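Local coordinates for SIR4-interacting protein SIF2 (Saccharomyces cerevisiae, PDB 1R5M) that antagonizes telomeric silencing in yeast and works as a transcriptional corepressor in the Set3C complex, at residues Ser296-Ile304 / Leu314-Leu323; Leu243-Val252 / Ser264-Trp274. One frame throughout, in Å; residues are numbered along the deposited sequence.

How the contacts relate
Contacts 1 and 2 belong to successive WD repeats of the propeller, the sixth and the fifth, and follow one another along the chain. Their centres lie about 16 Å apart. Contact 2 joins the loop 244-249 and strand 250-252 to the two middle strands of their blade, with L243 coming from the outer strand of the preceding sheet. Polar side chains do much of the work. Contact 1 joins neighbouring strands of the next blade near a turn. It relies on backbone bonds and aliphatic packing, with a partly exposed end around D301 and K318. Both are partly buried. The blades meet where V303 and W315 of contact 1 pack on L271, and V303 and W297 on I273, of contact 2.

Contact 1. Residues Ser296-Ile304 / Leu314-Leu323; sequences SWVGDDKVI and LWSLKQNTLL
D301 and L317 join two antiparallel strands of a WD40 propeller blade, 302-304 and 314-316, just beyond their ends. The L317 N-H gives a nearly straight bond to D301 O, 2.9 Å. One water donates to D301 O at 2.7 Å and also hydrogen-bonds to S316 OG. V303 and W315 form a hydrogen-bonded pair, with W315 N 2.8 Å from V303 O. Side chains of this pair share a face of the sheet: V303 CG2 lies 3.8 Å from W315 CB and also touches CD1 of the indole. L317 packs on both strands of 296-304. Its CD1 lies against the backbone of D301 and V303 CG1, while CD2 meets the W297 ring at its edge, 3.8 Å from CZ3. V303 CG1 sits over one face of that ring. Cutting L317 back to an alanine is likely to open a gap beside W297 and V303, against the D301 backbone. On the other face of the sheet, L314 CG is anti to the backbone N (chi1 179°), which carries CD1 across to V298 CG2, 4.0 Å away. K302 lays its CE on L323 CD2, 3.6 Å apart. Further out, L263 and I273 of the preceding blade touch both W297 and V303. W297 NE1 is held by E254 O and W315 NE1 by S305 OG.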
ATOM      1  N   SER A 296       4.893  -4.741  -6.301  1.00 10.14           N
ATOM      2  CA  SER A 296       5.603  -3.480  -6.467  1.00 10.07           C
ATOM      3  C   SER A 296       6.593  -3.528  -7.611  1.00 10.05           C
ATOM      4  O   SER A 296       7.038  -4.598  -8.033  1.00  9.93           O
ATOM      5  CB  SER A 296       6.412  -3.139  -5.205  1.00 11.88           C
ATOM      6  OG  SER A 296       5.602  -2.967  -4.062  1.00 12.30           O
ATOM      7  N   TRP A 297       6.948  -2.347  -8.098  1.00  9.95           N
ATOM      8  CA  TRP A 297       7.955  -2.237  -9.128  1.00  9.84           C
ATOM      9  C   TRP A 297       9.293  -2.352  -8.416  1.00 11.15           C
ATOM     10  O   TRP A 297       9.443  -1.902  -7.278  1.00 12.04           O
ATOM     11  CB  TRP A 297       7.893  -0.870  -9.817  1.00  9.74           C
ATOM     12  CG  TRP A 297       6.842  -0.778 -10.847  1.00  9.32           C
ATOM     13  CD1 TRP A 297       5.593  -0.245 -10.707  1.00  9.67           C
ATOM     14  CD2 TRP A 297       6.921  -1.280 -12.179  1.00  8.76           C
ATOM     15  NE1 TRP A 297       4.887  -0.387 -11.877  1.00 10.08           N
ATOM     16  CE2 TRP A 297       5.679  -1.022 -12.798  1.00  9.12           C
ATOM     17  CE3 TRP A 297       7.923  -1.928 -12.914  1.00 10.34           C
ATOM     18  CZ2 TRP A 297       5.409  -1.390 -14.120  1.00 10.19           C
ATOM     19  CZ3 TRP A 297       7.657  -2.295 -14.230  1.00 10.65           C
ATOM     20  CH2 TRP A 297       6.407  -2.024 -14.819  1.00 10.30           C
ATOM     21  N   VAL A 298      10.251  -2.981  -9.082  1.00 11.09           N
ATOM     22  CA  VAL A 298      11.604  -3.109  -8.556  1.00 10.88           C
ATOM     23  C   VAL A 298      12.407  -2.491  -9.689  1.00 11.60           C
ATOM     24  O   VAL A 298      12.783  -3.164 -10.650  1.00 11.88           O
ATOM     25  CB  VAL A 298      12.008  -4.579  -8.348  1.00 11.26           C
ATOM     26  CG1 VAL A 298      13.449  -4.653  -7.865  1.00 12.21           C
ATOM     27  CG2 VAL A 298      11.077  -5.234  -7.329  1.00 12.21           C
ATOM     28  N   GLY A 299      12.650  -1.192  -9.584  1.00 12.35           N
ATOM     29  CA  GLY A 299      13.353  -0.516 -10.654  1.00 13.09           C
ATOM     30  C   GLY A 299      12.383  -0.393 -11.815  1.00 13.83           C
ATOM     31  O   GLY A 299      11.164  -0.327 -11.614  1.00 14.56           O
ATOM     32  N   ASP A 300      12.908  -0.396 -13.034  1.00 12.65           N
ATOM     33  CA  ASP A 300      12.078  -0.255 -14.222  1.00 12.80           C
ATOM     34  C   ASP A 300      11.931  -1.528 -15.049  1.00 13.28           C
ATOM     35  O   ASP A 300      11.110  -1.573 -15.962  1.00 13.74           O
ATOM     36  CB  ASP A 300      12.657   0.839 -15.123  1.00 13.78           C
ATOM     37  CG  ASP A 300      12.706   2.191 -14.446  1.00 17.39           C
ATOM     38  OD1 ASP A 300      13.542   3.026 -14.858  1.00 19.24           O
ATOM     39  OD2 ASP A 300      11.909   2.428 -13.512  1.00 16.09           O
ATOM     40  N   ASP A 301      12.715  -2.555 -14.735  1.00 13.01           N
ATOM     41  CA  ASP A 301      12.679  -3.789 -15.515  1.00 14.32           C
ATOM     42  C   ASP A 301      12.180  -5.018 -14.770  1.00 12.99           C
ATOM     43  O   ASP A 301      12.173  -6.114 -15.328  1.00 12.56           O
ATOM     44  CB  ASP A 301      14.073  -4.106 -16.066  1.00 18.60           C
ATOM     45  CG  ASP A 301      14.761  -2.894 -16.657  1.00 24.47           C
ATOM     46  OD1 ASP A 301      14.157  -2.222 -17.518  1.00 26.74           O
ATOM     47  OD2 ASP A 301      15.916  -2.622 -16.260  1.00 27.14           O
ATOM     48  N   LYS A 302      11.768  -4.848 -13.520  1.00 12.09           N
ATOM     49  CA  LYS A 302      11.291  -5.979 -12.733  1.00 10.86           C
ATOM     50  C   LYS A 302      10.124  -5.587 -11.838  1.00 10.59           C
ATOM     51  O   LYS A 302       9.928  -4.411 -11.540  1.00 10.63           O
ATOM     52  CB  LYS A 302      12.415  -6.515 -11.835  1.00 11.96           C
ATOM     53  CG  LYS A 302      13.706  -6.888 -12.552  1.00 13.99           C
ATOM     54  CD  LYS A 302      14.756  -7.363 -11.552  1.00 16.29           C
ATOM     55  CE  LYS A 302      16.104  -7.584 -12.222  1.00 20.62           C
ATOM     56  NZ  LYS A 302      16.680  -6.310 -12.750  1.00 24.20           N
ATOM     57  N   VAL A 303       9.349  -6.586 -11.429  1.00 10.22           N
ATOM     58  CA  VAL A 303       8.242  -6.384 -10.503  1.00  9.50           C
ATOM     59  C   VAL A 303       8.309  -7.542  -9.520  1.00  9.81           C
ATOM     60  O   VAL A 303       8.842  -8.608  -9.837  1.00 10.03           O
ATOM     61  CB  VAL A 303       6.852  -6.361 -11.195  1.00  9.08           C
ATOM     62  CG1 VAL A 303       6.730  -5.116 -12.061  1.00 11.22           C
ATOM     63  CG2 VAL A 303       6.640  -7.612 -12.026  1.00 10.44           C
ATOM     64  N   ILE A 304       7.804  -7.320  -8.315  1.00  8.92           N
ATOM     65  CA  ILE A 304       7.826  -8.350  -7.290  1.00 10.22           C
ATOM     66  C   ILE A 304       6.432  -8.462  -6.698  1.00  9.12           C
ATOM     67  O   ILE A 304       5.713  -7.469  -6.577  1.00 10.63           O
ATOM     68  CB  ILE A 304       8.883  -8.011  -6.201  1.00  9.36           C
ATOM     69  CG1 ILE A 304       9.045  -9.188  -5.237  1.00 11.72           C
ATOM     70  CG2 ILE A 304       8.492  -6.741  -5.454  1.00 10.07           C
ATOM     71  CD1 ILE A 304      10.274  -9.066  -4.345  1.00 12.08           C
ATOM     72  N   LEU A 314       9.888 -12.665  -7.932  1.00 10.05           N
ATOM     73  CA  LEU A 314      10.508 -11.540  -8.631  1.00  9.95           C
ATOM     74  C   LEU A 314      10.456 -11.879 -10.116  1.00 11.38           C
ATOM     75  O   LEU A 314      10.935 -12.939 -10.538  1.00 11.34           O
ATOM     76  CB  LEU A 314      11.959 -11.363  -8.173  1.00 11.30           C
ATOM     77  CG  LEU A 314      12.750 -10.231  -8.832  1.00 11.23           C
ATOM     78  CD1 LEU A 314      12.172  -8.881  -8.424  1.00 12.64           C
ATOM     79  CD2 LEU A 314      14.209 -10.328  -8.413  1.00 12.94           C
ATOM     80  N   TRP A 315       9.880 -10.975 -10.901  1.00 10.52           N
ATOM     81  CA  TRP A 315       9.703 -11.192 -12.332  1.00 10.70           C
ATOM     82  C   TRP A 315      10.518 -10.236 -13.193  1.00 10.72           C
ATOM     83  O   TRP A 315      10.693  -9.073 -12.843  1.00 11.56           O
ATOM     84  CB  TRP A 315       8.221 -11.036 -12.693  1.00  9.90           C
ATOM     85  CG  TRP A 315       7.257 -11.701 -11.733  1.00  9.70           C
ATOM     86  CD1 TRP A 315       6.771 -11.188 -10.561  1.00  9.74           C
ATOM     87  CD2 TRP A 315       6.639 -12.980 -11.895  1.00 10.16           C
ATOM     88  NE1 TRP A 315       5.877 -12.069  -9.989  1.00  9.47           N
ATOM     89  CE2 TRP A 315       5.780 -13.177 -10.790  1.00 10.81           C
ATOM     90  CE3 TRP A 315       6.725 -13.983 -12.872  1.00 11.03           C
ATOM     91  CZ2 TRP A 315       5.011 -14.334 -10.637  1.00 11.91           C
ATOM     92  CZ3 TRP A 315       5.962 -15.131 -12.717  1.00 11.08           C
ATOM     93  CH2 TRP A 315       5.116 -15.297 -11.609  1.00 13.30           C
ATOM     94  N   SER A 316      10.997 -10.737 -14.329  1.00 11.03           N
ATOM     95  CA  SER A 316      11.785  -9.941 -15.266  1.00 11.55           C
ATOM     96  C   SER A 316      10.969  -9.556 -16.495  1.00 11.87           C
ATOM     97  O   SER A 316      10.431 -10.420 -17.187  1.00 11.86           O
ATOM     98  CB  SER A 316      13.019 -10.729 -15.718  1.00 12.49           C
ATOM     99  OG  SER A 316      13.643 -10.114 -16.838  1.00 13.70           O
ATOM    100  N   LEU A 317      10.863  -8.259 -16.768  1.00 11.37           N
ATOM    101  CA  LEU A 317      10.135  -7.813 -17.952  1.00 11.14           C
ATOM    102  C   LEU A 317      10.995  -8.026 -19.197  1.00 13.01           C
ATOM    103  O   LEU A 317      10.485  -8.382 -20.257  1.00 14.04           O
ATOM    104  CB  LEU A 317       9.752  -6.331 -17.837  1.00 11.55           C
ATOM    105  CG  LEU A 317       8.443  -6.026 -17.101  1.00 14.19           C
ATOM    106  CD1 LEU A 317       8.561  -6.403 -15.628  1.00 14.45           C
ATOM    107  CD2 LEU A 317       8.119  -4.548 -17.250  1.00 13.75           C
ATOM    108  N   LYS A 318      12.304  -7.826 -19.059  1.00 12.70           N
ATOM    109  CA  LYS A 318      13.218  -7.983 -20.185  1.00 13.83           C
ATOM    110  C   LYS A 318      13.290  -9.413 -20.700  1.00 12.99           C
ATOM    111  O   LYS A 318      13.437  -9.633 -21.900  1.00 13.72           O
ATOM    112  CB  LYS A 318      14.620  -7.498 -19.799  1.00 13.49           C
ATOM    113  CG  LYS A 318      14.686  -5.992 -19.583  1.00 18.10           C
ATOM    114  CD  LYS A 318      15.984  -5.551 -18.935  1.00 22.94           C
ATOM    115  CE  LYS A 318      17.176  -5.701 -19.856  1.00 25.38           C
ATOM    116  NZ  LYS A 318      18.406  -5.163 -19.195  1.00 26.05           N
ATOM    117  N   GLN A 319      13.174 -10.384 -19.798  1.00 13.22           N
ATOM    118  CA  GLN A 319      13.246 -11.789 -20.185  1.00 13.38           C
ATOM    119  C   GLN A 319      11.896 -12.500 -20.140  1.00 12.47           C
ATOM    120  O   GLN A 319      11.805 -13.683 -20.481  1.00 13.43           O
ATOM    121  CB  GLN A 319      14.232 -12.537 -19.282  1.00 16.16           C
ATOM    122  CG  GLN A 319      15.638 -11.960 -19.262  1.00 20.04           C
ATOM    123  CD  GLN A 319      16.199 -11.735 -20.650  1.00 23.60           C
ATOM    124  OE1 GLN A 319      16.155 -12.624 -21.502  1.00 26.83           O
ATOM    125  NE2 GLN A 319      16.736 -10.544 -20.885  1.00 26.64           N
ATOM    126  N   ASN A 320      10.855 -11.782 -19.724  1.00 11.76           N
ATOM    127  CA  ASN A 320       9.510 -12.345 -19.617  1.00 12.76           C
ATOM    128  C   ASN A 320       9.537 -13.674 -18.871  1.00 13.88           C
ATOM    129  O   ASN A 320       9.099 -14.705 -19.386  1.00 14.73           O
ATOM    130  CB  ASN A 320       8.891 -12.545 -21.005  1.00 13.75           C
ATOM    131  CG  ASN A 320       7.514 -13.179 -20.939  1.00 13.93           C
ATOM    132  OD1 ASN A 320       6.738 -12.900 -20.026  1.00 17.28           O
ATOM    133  ND2 ASN A 320       7.203 -14.035 -21.909  1.00 12.85           N
ATOM    134  N   THR A 321      10.039 -13.651 -17.643  1.00 13.02           N
ATOM    135  CA  THR A 321      10.124 -14.886 -16.887  1.00 14.62           C
ATOM    136  C   THR A 321      10.325 -14.638 -15.401  1.00 14.68           C
ATOM    137  O   THR A 321      10.681 -13.534 -14.981  1.00 13.68           O
ATOM    138  CB  THR A 321      11.300 -15.743 -17.416  1.00 16.91           C
ATOM    139  OG1 THR A 321      11.215 -17.070 -16.886  1.00 21.08           O
ATOM    140  CG2 THR A 321      12.633 -15.126 -17.012  1.00 18.09           C
ATOM    141  N   LEU A 322      10.081 -15.679 -14.613  1.00 14.02           N
ATOM    142  CA  LEU A 322      10.272 -15.623 -13.175  1.00 14.30           C
ATOM    143  C   LEU A 322      11.782 -15.615 -12.962  1.00 14.65           C
ATOM    144  O   LEU A 322      12.485 -16.519 -13.420  1.00 16.10           O
ATOM    145  CB  LEU A 322       9.662 -16.862 -12.520  1.00 13.45           C
ATOM    146  CG  LEU A 322       9.918 -17.013 -11.020  1.00 14.16           C
ATOM    147  CD1 LEU A 322       9.079 -15.993 -10.250  1.00 13.57           C
ATOM    148  CD2 LEU A 322       9.565 -18.426 -10.588  1.00 16.43           C
ATOM    149  N   LEU A 323      12.285 -14.595 -12.278  1.00 14.37           N
ATOM    150  CA  LEU A 323      13.713 -14.480 -12.029  1.00 15.18           C
ATOM    151  C   LEU A 323      14.144 -15.185 -10.746  1.00 15.81           C
ATOM    152  O   LEU A 323      15.205 -15.810 -10.696  1.00 15.84           O
ATOM    153  CB  LEU A 323      14.104 -13.003 -11.963  1.00 17.90           C
ATOM    154  CG  LEU A 323      15.561 -12.649 -11.676  1.00 21.11           C
ATOM    155  CD1 LEU A 323      16.467 -13.247 -12.747  1.00 22.45           C
ATOM    156  CD2 LEU A 323      15.702 -11.132 -11.642  1.00 21.97           C
TER
HETATM  157  O   HOH W   1      14.276  -7.492 -16.370  1.00 18.81           O

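Contact 2. Residues Leu243-Val252 / Ser264-Trp274; sequences LIGHHGPISV and SASDDGTLRIW
H246 and D268 meet in the largely buried polar network of a WD40 repeat, the Asp-His-Ser-Trp structural tetrad, here D268, H246, S264 and W274. H246 ND1 donates to D268 OD2, 3.1 Å, on the syn side of the carboxylate. The H247 N-H takes the anti side of the same oxygen. At the other end of the ring, H246 NE2 and S264 OG share a 2.7 Å hydrogen bond. S264 OG lies between its own backbone N and carbonyl carbon (chi1 62°), a setting that also lets it accept from W274 NE1, 2.8 Å, in the indole plane. T270 gives its OG1 and N to D268 OD1, which helps fix the carboxylate. Backbone bonds close the strand pair: A265 N reaches V252 O, and S251 and V252 both face A265 in a classic beta bulge. D267 N binds P249 O at 2.9 Å. Carbon contacts sandwich the imidazole. S266 CB lies over one face of H246, offset toward the rim. R272 CD lies over the centre of the opposite face, 3.7 Å from the centroid of the H246 ring. The R272 chain runs extended past the ring, and S281 OG holds its NH1. L243 CB packs over the six-membered ring of W274, 3.4 Å from CZ3.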
ATOM      1  N   LEU A 243      -8.709  -1.532 -19.907  1.00 15.49           N
ATOM      2  CA  LEU A 243      -7.658  -2.535 -19.937  1.00 14.96           C
ATOM      3  C   LEU A 243      -8.305  -3.871 -19.584  1.00 14.16           C
ATOM      4  O   LEU A 243      -8.674  -4.112 -18.435  1.00 14.38           O
ATOM      5  CB  LEU A 243      -6.570  -2.163 -18.929  1.00 12.50           C
ATOM      6  CG  LEU A 243      -6.086  -0.712 -19.057  1.00 11.77           C
ATOM      7  CD1 LEU A 243      -4.988  -0.437 -18.038  1.00 12.34           C
ATOM      8  CD2 LEU A 243      -5.574  -0.451 -20.468  1.00 14.86           C
ATOM      9  N   ILE A 244      -8.453  -4.727 -20.591  1.00 15.44           N
ATOM     10  CA  ILE A 244      -9.090  -6.027 -20.410  1.00 15.85           C
ATOM     11  C   ILE A 244      -8.080  -7.166 -20.377  1.00 15.02           C
ATOM     12  O   ILE A 244      -7.199  -7.250 -21.231  1.00 15.71           O
ATOM     13  CB  ILE A 244     -10.100  -6.302 -21.550  1.00 17.35           C
ATOM     14  CG1 ILE A 244     -11.109  -5.152 -21.648  1.00 20.12           C
ATOM     15  CG2 ILE A 244     -10.820  -7.621 -21.302  1.00 19.92           C
ATOM     16  CD1 ILE A 244     -11.927  -4.933 -20.392  1.00 21.41           C
ATOM     17  N   GLY A 245      -8.222  -8.042 -19.389  1.00 14.58           N
ATOM     18  CA  GLY A 245      -7.309  -9.167 -19.269  1.00 15.93           C
ATOM     19  C   GLY A 245      -7.505  -9.990 -18.009  1.00 15.73           C
ATOM     20  O   GLY A 245      -7.555 -11.217 -18.068  1.00 15.11           O
ATOM     21  N   HIS A 246      -7.612  -9.328 -16.861  1.00 14.70           N
ATOM     22  CA  HIS A 246      -7.801 -10.041 -15.601  1.00 14.23           C
ATOM     23  C   HIS A 246      -9.163 -10.721 -15.505  1.00 15.81           C
ATOM     24  O   HIS A 246     -10.139 -10.263 -16.106  1.00 17.25           O
ATOM     25  CB  HIS A 246      -7.618  -9.087 -14.418  1.00 13.97           C
ATOM     26  CG  HIS A 246      -6.190  -8.728 -14.150  1.00 12.14           C
ATOM     27  ND1 HIS A 246      -5.241  -9.667 -13.807  1.00 12.25           N
ATOM     28  CD2 HIS A 246      -5.554  -7.532 -14.150  1.00 10.94           C
ATOM     29  CE1 HIS A 246      -4.081  -9.066 -13.607  1.00 11.61           C
ATOM     30  NE2 HIS A 246      -4.245  -7.770 -13.808  1.00 10.95           N
ATOM     31  N   HIS A 247      -9.222 -11.812 -14.746  1.00 16.85           N
ATOM     32  CA  HIS A 247     -10.463 -12.562 -14.575  1.00 20.19           C
ATOM     33  C   HIS A 247     -10.964 -12.524 -13.136  1.00 19.89           C
ATOM     34  O   HIS A 247     -11.822 -13.318 -12.749  1.00 21.94           O
ATOM     35  CB  HIS A 247     -10.270 -14.024 -14.990  1.00 24.04           C
ATOM     36  CG  HIS A 247      -9.677 -14.196 -16.353  1.00 29.14           C
ATOM     37  ND1 HIS A 247      -8.360 -13.904 -16.634  1.00 31.73           N
ATOM     38  CD2 HIS A 247     -10.222 -14.633 -17.513  1.00 31.68           C
ATOM     39  CE1 HIS A 247      -8.118 -14.154 -17.909  1.00 32.85           C
ATOM     40  NE2 HIS A 247      -9.232 -14.597 -18.465  1.00 32.89           N
ATOM     41  N   GLY A 248     -10.429 -11.605 -12.340  1.00 17.78           N
ATOM     42  CA  GLY A 248     -10.850 -11.502 -10.957  1.00 15.57           C
ATOM     43  C   GLY A 248     -10.619 -10.102 -10.421  1.00 14.92           C
ATOM     44  O   GLY A 248     -10.023  -9.277 -11.112  1.00 14.12           O
ATOM     45  N   PRO A 249     -11.076  -9.803  -9.194  1.00 14.46           N
ATOM     46  CA  PRO A 249     -10.900  -8.477  -8.593  1.00 13.80           C
ATOM     47  C   PRO A 249      -9.459  -7.972  -8.658  1.00 13.67           C
ATOM     48  O   PRO A 249      -8.507  -8.754  -8.583  1.00 13.68           O
ATOM     49  CB  PRO A 249     -11.382  -8.687  -7.163  1.00 15.12           C
ATOM     50  CG  PRO A 249     -12.488  -9.688  -7.347  1.00 15.99           C
ATOM     51  CD  PRO A 249     -11.866 -10.677  -8.306  1.00 14.71           C
ATOM     52  N   ILE A 250      -9.313  -6.658  -8.795  1.00 11.80           N
ATOM     53  CA  ILE A 250      -8.004  -6.023  -8.883  1.00 10.75           C
ATOM     54  C   ILE A 250      -7.501  -5.687  -7.482  1.00 10.90           C
ATOM     55  O   ILE A 250      -8.104  -4.884  -6.771  1.00 12.52           O
ATOM     56  CB  ILE A 250      -8.088  -4.736  -9.734  1.00 10.28           C
ATOM     57  CG1 ILE A 250      -8.672  -5.060 -11.115  1.00 10.55           C
ATOM     58  CG2 ILE A 250      -6.711  -4.111  -9.872  1.00 11.95           C
ATOM     59  CD1 ILE A 250      -7.877  -6.094 -11.906  1.00 12.72           C
ATOM     60  N   SER A 251      -6.387  -6.301  -7.097  1.00 10.00           N
ATOM     61  CA  SER A 251      -5.816  -6.109  -5.766  1.00 10.38           C
ATOM     62  C   SER A 251      -4.705  -5.068  -5.694  1.00 11.10           C
ATOM     63  O   SER A 251      -4.437  -4.515  -4.626  1.00 12.30           O
ATOM     64  CB  SER A 251      -5.282  -7.445  -5.246  1.00 11.38           C
ATOM     65  OG  SER A 251      -4.310  -7.976  -6.133  1.00 11.29           O
ATOM     66  N   VAL A 252      -4.060  -4.803  -6.825  1.00 10.14           N
ATOM     67  CA  VAL A 252      -2.956  -3.850  -6.858  1.00 10.43           C
ATOM     68  C   VAL A 252      -2.894  -3.081  -8.169  1.00  8.70           C
ATOM     69  O   VAL A 252      -3.083  -3.651  -9.238  1.00  8.91           O
ATOM     70  CB  VAL A 252      -1.587  -4.569  -6.716  1.00 10.18           C
ATOM     71  CG1 VAL A 252      -0.456  -3.544  -6.674  1.00 13.27           C
ATOM     72  CG2 VAL A 252      -1.574  -5.454  -5.474  1.00 11.13           C
ATOM     73  N   SER A 264      -0.462  -4.310 -12.536  1.00  7.35           N
ATOM     74  CA  SER A 264      -1.709  -4.665 -11.871  1.00  7.68           C
ATOM     75  C   SER A 264      -1.599  -6.088 -11.334  1.00  9.08           C
ATOM     76  O   SER A 264      -0.864  -6.911 -11.880  1.00  9.61           O
ATOM     77  CB  SER A 264      -2.899  -4.562 -12.838  1.00  9.47           C
ATOM     78  OG  SER A 264      -2.773  -5.470 -13.921  1.00  8.89           O
ATOM     79  N   ALA A 265      -2.294  -6.357 -10.235  1.00  9.20           N
ATOM     80  CA  ALA A 265      -2.314  -7.694  -9.647  1.00 10.15           C
ATOM     81  C   ALA A 265      -3.781  -8.013  -9.426  1.00 11.65           C
ATOM     82  O   ALA A 265      -4.597  -7.108  -9.217  1.00 10.34           O
ATOM     83  CB  ALA A 265      -1.559  -7.725  -8.327  1.00 10.71           C
ATOM     84  N   SER A 266      -4.123  -9.294  -9.462  1.00 12.13           N
ATOM     85  CA  SER A 266      -5.513  -9.691  -9.310  1.00 13.22           C
ATOM     86  C   SER A 266      -5.709 -10.942  -8.468  1.00 15.23           C
ATOM     87  O   SER A 266      -4.767 -11.697  -8.217  1.00 15.91           O
ATOM     88  CB  SER A 266      -6.115  -9.918 -10.700  1.00 14.10           C
ATOM     89  OG  SER A 266      -7.386 -10.539 -10.630  1.00 15.63           O
ATOM     90  N   ASP A 267      -6.947 -11.144  -8.025  1.00 16.25           N
ATOM     91  CA  ASP A 267      -7.290 -12.325  -7.249  1.00 17.04           C
ATOM     92  C   ASP A 267      -7.115 -13.529  -8.167  1.00 18.15           C
ATOM     93  O   ASP A 267      -7.028 -14.665  -7.693  1.00 19.04           O
ATOM     94  CB  ASP A 267      -8.747 -12.274  -6.780  1.00 17.61           C
ATOM     95  CG  ASP A 267      -8.965 -11.319  -5.622  1.00 18.11           C
ATOM     96  OD1 ASP A 267      -7.996 -10.677  -5.171  1.00 18.87           O
ATOM     97  OD2 ASP A 267     -10.121 -11.217  -5.160  1.00 19.92           O
ATOM     98  N   ASP A 268      -7.060 -13.282  -9.476  1.00 16.21           N
ATOM     99  CA  ASP A 268      -6.903 -14.369 -10.439  1.00 17.00           C
ATOM    100  C   ASP A 268      -5.512 -14.989 -10.418  1.00 16.07           C
ATOM    101  O   ASP A 268      -5.215 -15.890 -11.205  1.00 18.62           O
ATOM    102  CB  ASP A 268      -7.290 -13.930 -11.871  1.00 14.67           C
ATOM    103  CG  ASP A 268      -6.299 -12.953 -12.512  1.00 14.51           C
ATOM    104  OD1 ASP A 268      -5.180 -12.761 -11.996  1.00 14.74           O
ATOM    105  OD2 ASP A 268      -6.656 -12.389 -13.571  1.00 14.89           O
ATOM    106  N   GLY A 269      -4.671 -14.512  -9.504  1.00 15.30           N
ATOM    107  CA  GLY A 269      -3.331 -15.053  -9.359  1.00 14.37           C
ATOM    108  C   GLY A 269      -2.285 -14.601 -10.359  1.00 14.10           C
ATOM    109  O   GLY A 269      -1.205 -15.187 -10.429  1.00 14.42           O
ATOM    110  N   THR A 270      -2.585 -13.557 -11.123  1.00 13.47           N
ATOM    111  CA  THR A 270      -1.627 -13.076 -12.109  1.00 12.05           C
ATOM    112  C   THR A 270      -1.298 -11.604 -11.964  1.00 11.01           C
ATOM    113  O   THR A 270      -2.025 -10.841 -11.323  1.00 10.77           O
ATOM    114  CB  THR A 270      -2.140 -13.247 -13.554  1.00 12.58           C
ATOM    115  OG1 THR A 270      -3.226 -12.337 -13.786  1.00 11.93           O
ATOM    116  CG2 THR A 270      -2.610 -14.673 -13.798  1.00 13.64           C
ATOM    117  N   LEU A 271      -0.176 -11.232 -12.566  1.00  9.91           N
ATOM    118  CA  LEU A 271       0.257  -9.847 -12.623  1.00  8.74           C
ATOM    119  C   LEU A 271       0.201  -9.496 -14.095  1.00  9.96           C
ATOM    120  O   LEU A 271       0.483 -10.339 -14.949  1.00 10.58           O
ATOM    121  CB  LEU A 271       1.709  -9.681 -12.184  1.00 10.84           C
ATOM    122  CG  LEU A 271       2.113  -9.969 -10.748  1.00 10.58           C
ATOM    123  CD1 LEU A 271       3.583  -9.612 -10.587  1.00 11.49           C
ATOM    124  CD2 LEU A 271       1.252  -9.163  -9.788  1.00 11.87           C
ATOM    125  N   ARG A 272      -0.179  -8.267 -14.400  1.00  8.75           N
ATOM    126  CA  ARG A 272      -0.179  -7.817 -15.781  1.00  9.19           C
ATOM    127  C   ARG A 272       0.544  -6.476 -15.829  1.00  9.86           C
ATOM    128  O   ARG A 272       0.539  -5.716 -14.855  1.00  9.87           O
ATOM    129  CB  ARG A 272      -1.607  -7.706 -16.331  1.00 10.15           C
ATOM    130  CG  ARG A 272      -2.177  -9.056 -16.790  1.00 10.78           C
ATOM    131  CD  ARG A 272      -3.605  -8.932 -17.316  1.00 12.85           C
ATOM    132  NE  ARG A 272      -4.193 -10.230 -17.659  1.00 14.12           N
ATOM    133  CZ  ARG A 272      -4.086 -10.824 -18.845  1.00 15.76           C
ATOM    134  NH1 ARG A 272      -3.410 -10.247 -19.830  1.00 15.27           N
ATOM    135  NH2 ARG A 272      -4.666 -12.001 -19.050  1.00 17.36           N
ATOM    136  N   ILE A 273       1.203  -6.219 -16.953  1.00  9.32           N
ATOM    137  CA  ILE A 273       1.937  -4.975 -17.172  1.00  9.81           C
ATOM    138  C   ILE A 273       1.245  -4.323 -18.361  1.00  9.62           C
ATOM    139  O   ILE A 273       1.065  -4.962 -19.401  1.00 10.81           O
ATOM    140  CB  ILE A 273       3.421  -5.241 -17.532  1.00  9.25           C
ATOM    141  CG1 ILE A 273       4.102  -6.059 -16.425  1.00 12.11           C
ATOM    142  CG2 ILE A 273       4.146  -3.920 -17.742  1.00 11.03           C
ATOM    143  CD1 ILE A 273       4.164  -5.370 -15.074  1.00 11.37           C
ATOM    144  N   TRP A 274       0.852  -3.061 -18.217  1.00  9.54           N
ATOM    145  CA  TRP A 274       0.144  -2.372 -19.295  1.00 10.30           C
ATOM    146  C   TRP A 274       0.875  -1.160 -19.841  1.00 10.71           C
ATOM    147  O   TRP A 274       1.382  -0.327 -19.083  1.00  9.54           O
ATOM    148  CB  TRP A 274      -1.242  -1.918 -18.826  1.00 10.31           C
ATOM    149  CG  TRP A 274      -2.017  -2.951 -18.079  1.00  9.27           C
ATOM    150  CD1 TRP A 274      -1.874  -3.291 -16.761  1.00  9.53           C
ATOM    151  CD2 TRP A 274      -3.065  -3.778 -18.597  1.00 10.31           C
ATOM    152  NE1 TRP A 274      -2.768  -4.275 -16.429  1.00  9.65           N
ATOM    153  CE2 TRP A 274      -3.513  -4.595 -17.534  1.00 10.89           C
ATOM    154  CE3 TRP A 274      -3.669  -3.911 -19.855  1.00 10.11           C
ATOM    155  CZ2 TRP A 274      -4.539  -5.530 -17.688  1.00 10.77           C
ATOM    156  CZ3 TRP A 274      -4.693  -4.846 -20.010  1.00 11.51           C
ATOM    157  CH2 TRP A 274      -5.117  -5.642 -18.929  1.00 11.56           C
TER